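Local coordinates for protein CalS13 (Micromonospora echinospora, PDB 4ZAS) that probably acts as a pyridoxal phosphate-dependent sugar aminotransferase of the DegT/DnrJ/EryC1 family and binds dTDP-4-keto-6-deoxyglucose, at residues A[88-97]-A[239-247]; A[306-315]-A[327-335]. All blocks are in the same frame, centred on the assembly; numbering follows the deposited sequence.

Contact 1: residues A[88-97]-A[239-247]; sequences LALSLAARPG and LYDRLRLRR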
loop_
_atom_site.group_PDB
_atom_site.type_symbol
_atom_site.label_atom_id
_atom_site.label_comp_id
_atom_site.label_asym_id
_atom_site.label_seq_id
_atom_site.Cartn_x
_atom_site.Cartn_y
_atom_site.Cartn_z
ATOM N N LEU A 88 -6.146 -2.159 7.330
ATOM C CA LEU A 88 -5.772 -1.670 8.646
ATOM C C LEU A 88 -6.936 -1.734 9.672
ATOM O O LEU A 88 -6.757 -2.171 10.819
ATOM C CB LEU A 88 -5.273 -0.230 8.515
ATOM C CG LEU A 88 -4.685 0.466 9.748
ATOM C CD1 LEU A 88 -3.453 -0.250 10.209
ATOM C CD2 LEU A 88 -4.399 1.959 9.489
ATOM N N ALA A 89 -8.126 -1.300 9.268
ATOM C CA ALA A 89 -9.247 -1.296 10.193
ATOM C C ALA A 89 -9.621 -2.710 10.621
ATOM O O ALA A 89 -9.806 -2.983 11.802
ATOM C CB ALA A 89 -10.434 -0.596 9.564
ATOM N N LEU A 90 -9.688 -3.621 9.665
ATOM C CA LEU A 90 -10.078 -4.987 9.966
ATOM C C LEU A 90 -9.064 -5.728 10.847
ATOM O O LEU A 90 -9.424 -6.682 11.561
ATOM C CB LEU A 90 -10.301 -5.739 8.657
ATOM C CG LEU A 90 -11.594 -5.247 8.010
ATOM C CD1 LEU A 90 -11.718 -5.769 6.609
ATOM C CD2 LEU A 90 -12.793 -5.673 8.852
ATOM N N SER A 91 -7.814 -5.259 10.841
ATOM C CA SER A 91 -6.781 -5.858 11.666
ATOM C C SER A 91 -7.119 -5.712 13.167
ATOM O O SER A 91 -6.665 -6.509 13.988
ATOM C CB SER A 91 -5.427 -5.223 11.370
ATOM O OG SER A 91 -5.272 -4.008 12.078
ATOM N N LEU A 92 -7.953 -4.728 13.504
ATOM C CA LEU A 92 -8.461 -4.549 14.863
ATOM C C LEU A 92 -9.294 -5.741 15.285
ATOM O O LEU A 92 -9.308 -6.133 16.464
ATOM C CB LEU A 92 -9.317 -3.299 14.954
ATOM C CG LEU A 92 -8.600 -1.981 14.711
ATOM C CD1 LEU A 92 -9.628 -0.865 14.624
ATOM C CD2 LEU A 92 -7.613 -1.729 15.812
ATOM N N ALA A 93 -10.022 -6.284 14.316
ATOM C CA ALA A 93 -10.883 -7.432 14.553
ATOM C C ALA A 93 -10.049 -8.696 14.691
ATOM O O ALA A 93 -10.223 -9.479 15.624
ATOM C CB ALA A 93 -11.880 -7.571 13.432
ATOM N N ALA A 94 -9.126 -8.872 13.753
ATOM C CA ALA A 94 -8.248 -10.033 13.718
ATOM C C ALA A 94 -7.248 -10.049 14.876
ATOM O O ALA A 94 -6.996 -11.095 15.466
ATOM C CB ALA A 94 -7.521 -10.072 12.398
ATOM N N ARG A 95 -6.663 -8.890 15.168
ATOM C CA ARG A 95 -5.675 -8.729 16.241
ATOM C C ARG A 95 -6.079 -7.573 17.140
ATOM O O ARG A 95 -5.699 -6.433 16.892
ATOM C CB ARG A 95 -4.260 -8.468 15.696
ATOM C CG ARG A 95 -3.611 -9.603 14.909
ATOM C CD ARG A 95 -2.626 -9.085 13.827
ATOM N NE ARG A 95 -1.647 -8.138 14.336
ATOM C CZ ARG A 95 -1.265 -7.044 13.690
ATOM N NH1 ARG A 95 -1.764 -6.755 12.496
ATOM N NH2 ARG A 95 -0.373 -6.242 14.239
ATOM N N PRO A 96 -6.852 -7.861 18.191
ATOM C CA PRO A 96 -7.471 -6.835 19.049
ATOM C C PRO A 96 -6.580 -5.766 19.754
ATOM O O PRO A 96 -7.019 -4.619 19.729
ATOM C CB PRO A 96 -8.200 -7.680 20.096
ATOM C CG PRO A 96 -8.537 -8.937 19.371
ATOM C CD PRO A 96 -7.338 -9.214 18.512
ATOM N N GLY A 97 -5.420 -6.042 20.355
ATOM C CA GLY A 97 -4.719 -7.310 20.398
ATOM C C GLY A 97 -3.233 -7.002 20.546
ATOM O O GLY A 97 -2.776 -5.928 20.155
ATOM N N LEU A 239 -8.733 3.488 19.609
ATOM C CA LEU A 239 -8.659 2.981 18.262
ATOM C C LEU A 239 -7.790 3.901 17.389
ATOM O O LEU A 239 -7.016 3.420 16.560
ATOM C CB LEU A 239 -10.064 2.824 17.677
ATOM C CG LEU A 239 -10.953 1.770 18.341
ATOM C CD1 LEU A 239 -12.277 1.676 17.627
ATOM C CD2 LEU A 239 -10.267 0.430 18.329
ATOM N N TYR A 240 -7.881 5.210 17.613
ATOM C CA TYR A 240 -7.072 6.167 16.873
ATOM C C TYR A 240 -5.574 5.947 17.125
ATOM O O TYR A 240 -4.785 5.909 16.184
ATOM C CB TYR A 240 -7.440 7.600 17.245
ATOM C CG TYR A 240 -6.513 8.617 16.623
ATOM C CD1 TYR A 240 -6.687 9.024 15.305
ATOM C CD2 TYR A 240 -5.445 9.157 17.343
ATOM C CE1 TYR A 240 -5.844 9.955 14.727
ATOM C CE2 TYR A 240 -4.594 10.085 16.766
ATOM C CZ TYR A 240 -4.802 10.480 15.456
ATOM O OH TYR A 240 -3.970 11.405 14.874
ATOM N N ASP A 241 -5.185 5.823 18.391
ATOM C CA ASP A 241 -3.788 5.570 18.728
ATOM C C ASP A 241 -3.330 4.269 18.075
ATOM O O ASP A 241 -2.288 4.230 17.419
ATOM C CB ASP A 241 -3.580 5.501 20.241
ATOM C CG ASP A 241 -3.754 6.855 20.923
ATOM O OD1 ASP A 241 -3.674 7.887 20.223
ATOM O OD2 ASP A 241 -3.968 6.888 22.158
ATOM N N ARG A 242 -4.136 3.222 18.218
ATOM C CA ARG A 242 -3.761 1.908 17.713
ATOM C C ARG A 242 -3.556 1.852 16.198
ATOM O O ARG A 242 -2.645 1.186 15.714
ATOM C CB ARG A 242 -4.796 0.860 18.115
ATOM C CG ARG A 242 -4.281 -0.544 17.852
ATOM C CD ARG A 242 -5.175 -1.624 18.416
ATOM N NE ARG A 242 -5.660 -1.335 19.764
ATOM C CZ ARG A 242 -5.051 -1.724 20.878
ATOM N NH1 ARG A 242 -3.928 -2.428 20.821
ATOM N NH2 ARG A 242 -5.576 -1.412 22.055
ATOM N N LEU A 243 -4.405 2.540 15.449
ATOM C CA LEU A 243 -4.321 2.474 14.003
ATOM C C LEU A 243 -3.171 3.299 13.490
ATOM O O LEU A 243 -2.563 2.955 12.479
ATOM C CB LEU A 243 -5.631 2.924 13.365
ATOM C CG LEU A 243 -6.308 1.736 12.697
ATOM C CD1 LEU A 243 -6.431 0.659 13.717
ATOM C CD2 LEU A 243 -7.671 2.077 12.118
ATOM N N ARG A 244 -2.878 4.391 14.188
ATOM C CA ARG A 244 -1.774 5.259 13.814
ATOM C C ARG A 244 -0.480 4.445 13.976
ATOM O O ARG A 244 0.434 4.511 13.144
ATOM C CB ARG A 244 -1.756 6.512 14.690
ATOM C CG ARG A 244 -1.273 7.760 13.991
ATOM C CD ARG A 244 -1.496 9.018 14.831
ATOM N NE ARG A 244 -0.235 9.483 15.414
ATOM C CZ ARG A 244 0.632 10.282 14.790
ATOM N NH1 ARG A 244 0.379 10.723 13.566
ATOM N NH2 ARG A 244 1.756 10.648 15.392
ATOM N N LEU A 245 -0.459 3.622 15.025
ATOM C CA LEU A 245 0.645 2.728 15.303
ATOM C C LEU A 245 0.842 1.703 14.204
ATOM O O LEU A 245 1.957 1.548 13.695
ATOM C CB LEU A 245 0.415 1.987 16.624
ATOM C CG LEU A 245 1.277 2.304 17.836
ATOM C CD1 LEU A 245 0.907 1.378 18.965
ATOM C CD2 LEU A 245 2.742 2.121 17.466
ATOM N N ARG A 246 -0.221 0.971 13.872
ATOM C CA ARG A 246 -0.102 -0.100 12.890
ATOM C C ARG A 246 0.089 0.456 11.490
ATOM O O ARG A 246 0.382 -0.289 10.552
ATOM C CB ARG A 246 -1.314 -1.016 12.923
ATOM C CG ARG A 246 -1.473 -1.722 14.217
ATOM C CD ARG A 246 -2.595 -2.723 14.162
ATOM N NE ARG A 246 -2.733 -3.409 15.445
ATOM C CZ ARG A 246 -3.610 -4.375 15.680
ATOM N NH1 ARG A 246 -4.440 -4.755 14.718
ATOM N NH2 ARG A 246 -3.655 -4.959 16.868
ATOM N N ARG A 247 -0.119 1.759 11.341
ATOM C CA ARG A 247 0.058 2.386 10.051
ATOM C C ARG A 247 1.520 2.391 9.627
ATOM O O ARG A 247 1.823 2.331 8.434
ATOM C CB ARG A 247 -0.481 3.810 10.070
ATOM C CG ARG A 247 -0.327 4.496 8.749
ATOM C CD ARG A 247 -0.884 5.877 8.764
ATOM N NE ARG A 247 -0.308 6.746 9.779
ATOM C CZ ARG A 247 -0.666 8.022 9.892
ATOM N NH1 ARG A 247 -1.573 8.512 9.046
ATOM N NH2 ARG A 247 -0.127 8.809 10.823
#
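Two helices packed beside the seven-stranded mixed sheet, 82-94 and 237-247, meet where Leu88 and Leu92 straddle Leu243. Their axes over these segments come within 10.1 Å at 111°, so the helices cross steeply. The side chains of Leu88 and Leu243 run antiparallel to one another, CG to CG 3.6 Å, while Leu88 CD1 lies 3.5 Å from Arg246 CB. One turn on, Leu92 stands roughly perpendicular to Leu243, and its CD2 rests against CD1 of that residue and CD of Arg242. Strand order and topology are those of the large domain of fold-type I pyridoxal phosphate enzymes; Leu90 and Ala93 of the first helix touch strand 155-161, and Leu88 touches Val79.

Arg246 carries the polar half. Extended from CG to NE, it reaches the last turn of helix 82-94. There NH1 donates to Ser91 OG, 2.9 Å away and near the guanidinium plane, and more weakly to the carbonyls of Ser91 and Arg95. NH2 bonds to Arg95 O, modelled at 2.5 Å, shorter than expected and doubtful in its exact length. Ser91 OG passes its own hydrogen to Leu88 O (2.7 Å), which leaves it accepting from the arginine. The carbonyls at this C-terminal helix end would be expected to steady the positive charge. The Arg95 guanidinium stacks face to face with that of Arg246, centres 4.1 Å apart and planes at 13°; Arg95 also has a cation-pi contact with Trp267. Pro96 O sits above one face of the Arg242 guanidinium, whose NH1 is salt-bridged to Glu266.

Contact 2: residues A[306-315]-A[327-335]; sequences LAGIDGVEQT and MYPLKVRDR
Tyr328 meets Gln314 and Leu306 where strand 328-332, the middle one of a three-stranded antiparallel sheet, runs beside the short edge strand 312-313. With CG anti to the backbone N (chi1 -170°), its ring comes near both. Gln314 OE1 reaches the ring edge, 3.1 Å from Tyr328 OH, amide and ring planes 67° apart; the hydroxyl is hydrogen-bonded to Asp303. Cutting Gln314 back to an alanine here is likely to take a polar neighbour from that hydroxyl and uncover Leu330 CD2. Next, Pro329 puts its CG against Thr315 OG1, and its carbonyl holds a water that also takes the N-H of Thr315. Leu330 CD2 lies 3.6 Å from Val312 CG1; Ile400 of helix 390-401 packs on Leu306 and Val312. Lys331 and Glu313 form the hydrogen-bonded pair: Lys331 N reaches Glu313 O at 2.7 Å, nearly straight at 171°, and Glu313 N returns to Lys331 O. Their charged ends stay near each other without a salt bridge, NZ bonding to Pro137 O and the carboxylate to Arg378. Val332 and Val312 are the non-hydrogen-bonded pair. Gly311 O receives a weak 3.3 Å bond from Arg333 N and a CA-H contact from Val332 CA.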
loop_
_atom_site.group_PDB
_atom_site.type_symbol
_atom_site.label_atom_id
_atom_site.label_comp_id
_atom_site.label_asym_id
_atom_site.label_seq_id
_atom_site.Cartn_x
_atom_site.Cartn_y
_atom_site.Cartn_z
ATOM N N LEU A 306 -36.351 11.329 -14.533
ATOM C CA LEU A 306 -36.365 9.907 -14.863
ATOM C C LEU A 306 -37.509 9.163 -14.195
ATOM O O LEU A 306 -37.640 7.948 -14.349
ATOM C CB LEU A 306 -35.041 9.245 -14.481
ATOM C CG LEU A 306 -33.883 9.738 -15.329
ATOM C CD1 LEU A 306 -32.579 9.059 -14.960
ATOM C CD2 LEU A 306 -34.230 9.456 -16.775
ATOM N N ALA A 307 -38.344 9.889 -13.461
ATOM C CA ALA A 307 -39.444 9.244 -12.762
ATOM C C ALA A 307 -40.564 8.893 -13.721
ATOM O O ALA A 307 -40.973 9.705 -14.555
ATOM C CB ALA A 307 -39.955 10.130 -11.655
ATOM N N GLY A 308 -41.092 7.691 -13.570
ATOM C CA GLY A 308 -42.197 7.277 -14.402
ATOM C C GLY A 308 -41.827 6.812 -15.800
ATOM O O GLY A 308 -42.698 6.714 -16.653
ATOM N N ILE A 309 -40.548 6.536 -16.046
ATOM C CA ILE A 309 -40.156 5.931 -17.323
ATOM C C ILE A 309 -40.291 4.425 -17.213
ATOM O O ILE A 309 -39.748 3.808 -16.295
ATOM C CB ILE A 309 -38.734 6.295 -17.754
ATOM C CG1 ILE A 309 -38.619 7.790 -18.022
ATOM C CG2 ILE A 309 -38.389 5.555 -19.021
ATOM C CD1 ILE A 309 -37.226 8.210 -18.420
ATOM N N ASP A 310 -41.044 3.826 -18.126
ATOM C CA ASP A 310 -41.238 2.395 -18.028
ATOM C C ASP A 310 -39.918 1.654 -18.229
ATOM O O ASP A 310 -39.175 1.932 -19.176
ATOM C CB ASP A 310 -42.259 1.917 -19.033
ATOM C CG ASP A 310 -42.592 0.467 -18.841
ATOM O OD1 ASP A 310 -43.388 0.143 -17.931
ATOM O OD2 ASP A 310 -41.994 -0.355 -19.560
ATOM N N GLY A 311 -39.609 0.743 -17.309
ATOM C CA GLY A 311 -38.377 -0.018 -17.403
ATOM C C GLY A 311 -37.210 0.585 -16.648
ATOM O O GLY A 311 -36.088 0.083 -16.704
ATOM N N VAL A 312 -37.473 1.689 -15.963
ATOM C CA VAL A 312 -36.453 2.387 -15.195
ATOM C C VAL A 312 -36.919 2.504 -13.757
ATOM O O VAL A 312 -37.910 3.174 -13.484
ATOM C CB VAL A 312 -36.148 3.775 -15.780
ATOM C CG1 VAL A 312 -35.286 4.558 -14.824
ATOM C CG2 VAL A 312 -35.489 3.643 -17.123
ATOM N N GLU A 313 -36.268 1.784 -12.853
ATOM C CA GLU A 313 -36.611 1.891 -11.444
ATOM C C GLU A 313 -35.499 2.608 -10.721
ATOM O O GLU A 313 -34.333 2.232 -10.853
ATOM C CB GLU A 313 -36.861 0.515 -10.820
ATOM C CG GLU A 313 -37.944 -0.268 -11.548
ATOM C CD GLU A 313 -38.454 -1.467 -10.773
ATOM O OE1 GLU A 313 -38.015 -1.680 -9.617
ATOM O OE2 GLU A 313 -39.291 -2.202 -11.345
ATOM N N GLN A 314 -35.850 3.627 -9.945
ATOM C CA GLN A 314 -34.842 4.410 -9.234
ATOM C C GLN A 314 -34.649 3.814 -7.841
ATOM O O GLN A 314 -35.430 2.957 -7.410
ATOM C CB GLN A 314 -35.261 5.881 -9.136
ATOM C CG GLN A 314 -35.539 6.551 -10.487
ATOM C CD GLN A 314 -35.881 8.031 -10.367
ATOM O OE1 GLN A 314 -35.584 8.679 -9.369
ATOM N NE2 GLN A 314 -36.553 8.551 -11.367
ATOM N N THR A 315 -33.616 4.286 -7.153
ATOM C CA THR A 315 -33.250 3.853 -5.809
ATOM C C THR A 315 -34.049 4.638 -4.770
ATOM O O THR A 315 -34.496 5.753 -5.043
ATOM C CB THR A 315 -31.727 4.047 -5.570
ATOM O OG1 THR A 315 -31.002 2.995 -6.219
ATOM C CG2 THR A 315 -31.371 4.033 -4.081
ATOM N N MET A 327 -22.065 8.278 -8.543
ATOM C CA MET A 327 -22.662 7.907 -9.813
ATOM C C MET A 327 -24.166 7.862 -9.578
ATOM O O MET A 327 -24.600 7.872 -8.444
ATOM C CB MET A 327 -22.120 6.563 -10.304
ATOM C CG MET A 327 -20.660 6.618 -10.693
ATOM S SD MET A 327 -19.957 5.034 -11.193
ATOM C CE MET A 327 -20.053 4.139 -9.670
ATOM N N TYR A 328 -24.968 7.843 -10.634
ATOM C CA TYR A 328 -26.415 7.751 -10.462
ATOM C C TYR A 328 -26.897 6.338 -10.826
ATOM O O TYR A 328 -26.663 5.873 -11.948
ATOM C CB TYR A 328 -27.133 8.801 -11.315
ATOM C CG TYR A 328 -28.606 8.922 -11.007
ATOM C CD1 TYR A 328 -29.530 8.104 -11.627
ATOM C CD2 TYR A 328 -29.062 9.838 -10.076
ATOM C CE1 TYR A 328 -30.870 8.199 -11.341
ATOM C CE2 TYR A 328 -30.400 9.939 -9.776
ATOM C CZ TYR A 328 -31.306 9.123 -10.410
ATOM O OH TYR A 328 -32.648 9.242 -10.119
ATOM N N PRO A 329 -27.549 5.648 -9.873
ATOM C CA PRO A 329 -28.056 4.279 -10.009
ATOM C C PRO A 329 -29.443 4.191 -10.665
ATOM O O PRO A 329 -30.289 5.060 -10.424
ATOM C CB PRO A 329 -28.140 3.800 -8.562
ATOM C CG PRO A 329 -28.465 5.014 -7.814
ATOM C CD PRO A 329 -27.762 6.158 -8.509
ATOM N N LEU A 330 -29.649 3.162 -11.491
ATOM C CA LEU A 330 -30.956 2.791 -12.010
ATOM C C LEU A 330 -31.075 1.267 -11.995
ATOM O O LEU A 330 -30.067 0.568 -12.075
ATOM C CB LEU A 330 -31.163 3.299 -13.437
ATOM C CG LEU A 330 -31.299 4.798 -13.667
ATOM C CD1 LEU A 330 -31.522 5.070 -15.159
ATOM C CD2 LEU A 330 -32.417 5.376 -12.802
ATOM N N LYS A 331 -32.289 0.743 -11.881
ATOM C CA LYS A 331 -32.486 -0.674 -12.165
ATOM C C LYS A 331 -33.347 -0.804 -13.421
ATOM O O LYS A 331 -34.500 -0.368 -13.435
ATOM C CB LYS A 331 -33.105 -1.394 -10.974
ATOM C CG LYS A 331 -32.229 -1.344 -9.744
ATOM C CD LYS A 331 -32.956 -1.859 -8.538
ATOM C CE LYS A 331 -33.986 -0.839 -8.057
ATOM N NZ LYS A 331 -34.859 -1.387 -6.978
ATOM N N VAL A 332 -32.790 -1.399 -14.472
ATOM C CA VAL A 332 -33.433 -1.384 -15.783
ATOM C C VAL A 332 -33.680 -2.773 -16.348
ATOM O O VAL A 332 -32.875 -3.678 -16.153
ATOM C CB VAL A 332 -32.586 -0.578 -16.795
ATOM C CG1 VAL A 332 -32.382 0.825 -16.297
ATOM C CG2 VAL A 332 -31.224 -1.225 -17.013
ATOM N N ARG A 333 -34.802 -2.943 -17.041
ATOM C CA ARG A 333 -35.041 -4.132 -17.857
ATOM C C ARG A 333 -34.049 -4.122 -19.020
ATOM O O ARG A 333 -33.664 -3.051 -19.489
ATOM C CB ARG A 333 -36.487 -4.174 -18.379
ATOM C CG ARG A 333 -36.805 -3.061 -19.384
ATOM C CD ARG A 333 -38.069 -3.267 -20.257
ATOM N NE ARG A 333 -38.151 -2.151 -21.200
ATOM C CZ ARG A 333 -37.491 -2.103 -22.365
ATOM N NH1 ARG A 333 -36.725 -3.119 -22.755
ATOM N NH2 ARG A 333 -37.595 -1.037 -23.151
ATOM N N ASP A 334 -33.632 -5.304 -19.465
ATOM C CA ASP A 334 -32.750 -5.449 -20.634
ATOM C C ASP A 334 -31.515 -4.542 -20.557
ATOM O O ASP A 334 -31.261 -3.746 -21.468
ATOM C CB ASP A 334 -33.504 -5.158 -21.937
ATOM C CG ASP A 334 -32.886 -5.870 -23.151
ATOM O OD1 ASP A 334 -31.712 -6.290 -23.077
ATOM O OD2 ASP A 334 -33.563 -5.978 -24.203
ATOM N N ARG A 335 -30.766 -4.642 -19.466
ATOM C CA ARG A 335 -29.588 -3.791 -19.279
ATOM C C ARG A 335 -28.589 -3.787 -20.453
ATOM O O ARG A 335 -28.032 -2.732 -20.760
ATOM C CB ARG A 335 -28.844 -4.166 -17.997
ATOM C CG ARG A 335 -27.678 -3.239 -17.718
ATOM C CD ARG A 335 -26.958 -3.593 -16.424
ATOM N NE ARG A 335 -26.467 -4.964 -16.471
ATOM C CZ ARG A 335 -26.167 -5.690 -15.401
ATOM N NH1 ARG A 335 -26.267 -5.161 -14.193
ATOM N NH2 ARG A 335 -25.746 -6.935 -15.550
HETATM O O HOH W 1 -31.950 6.307 -8.247
#

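Overall arrangement
Contact 1 closes in the chain before contact 2 opens, and the long helix 275-305 lies between them in sequence. The two share no helix, strand or sheet: their centres are 41 Å apart, on opposite sides of the chain's centre, with nearest atoms about 21 Å from each other. They therefore build separate parts of the fold with no direct link, contact 1 the helix pair beside the seven-stranded sheet of the large domain, contact 2 a strand pair in the small C-terminal sheet that strand 379-382 completes. The bound dTDP-4-keto-6-deoxyglucose is about 13 Å from the side chain of Pro329 in contact 2. Neither contact is touched by the other subunit of the dimer.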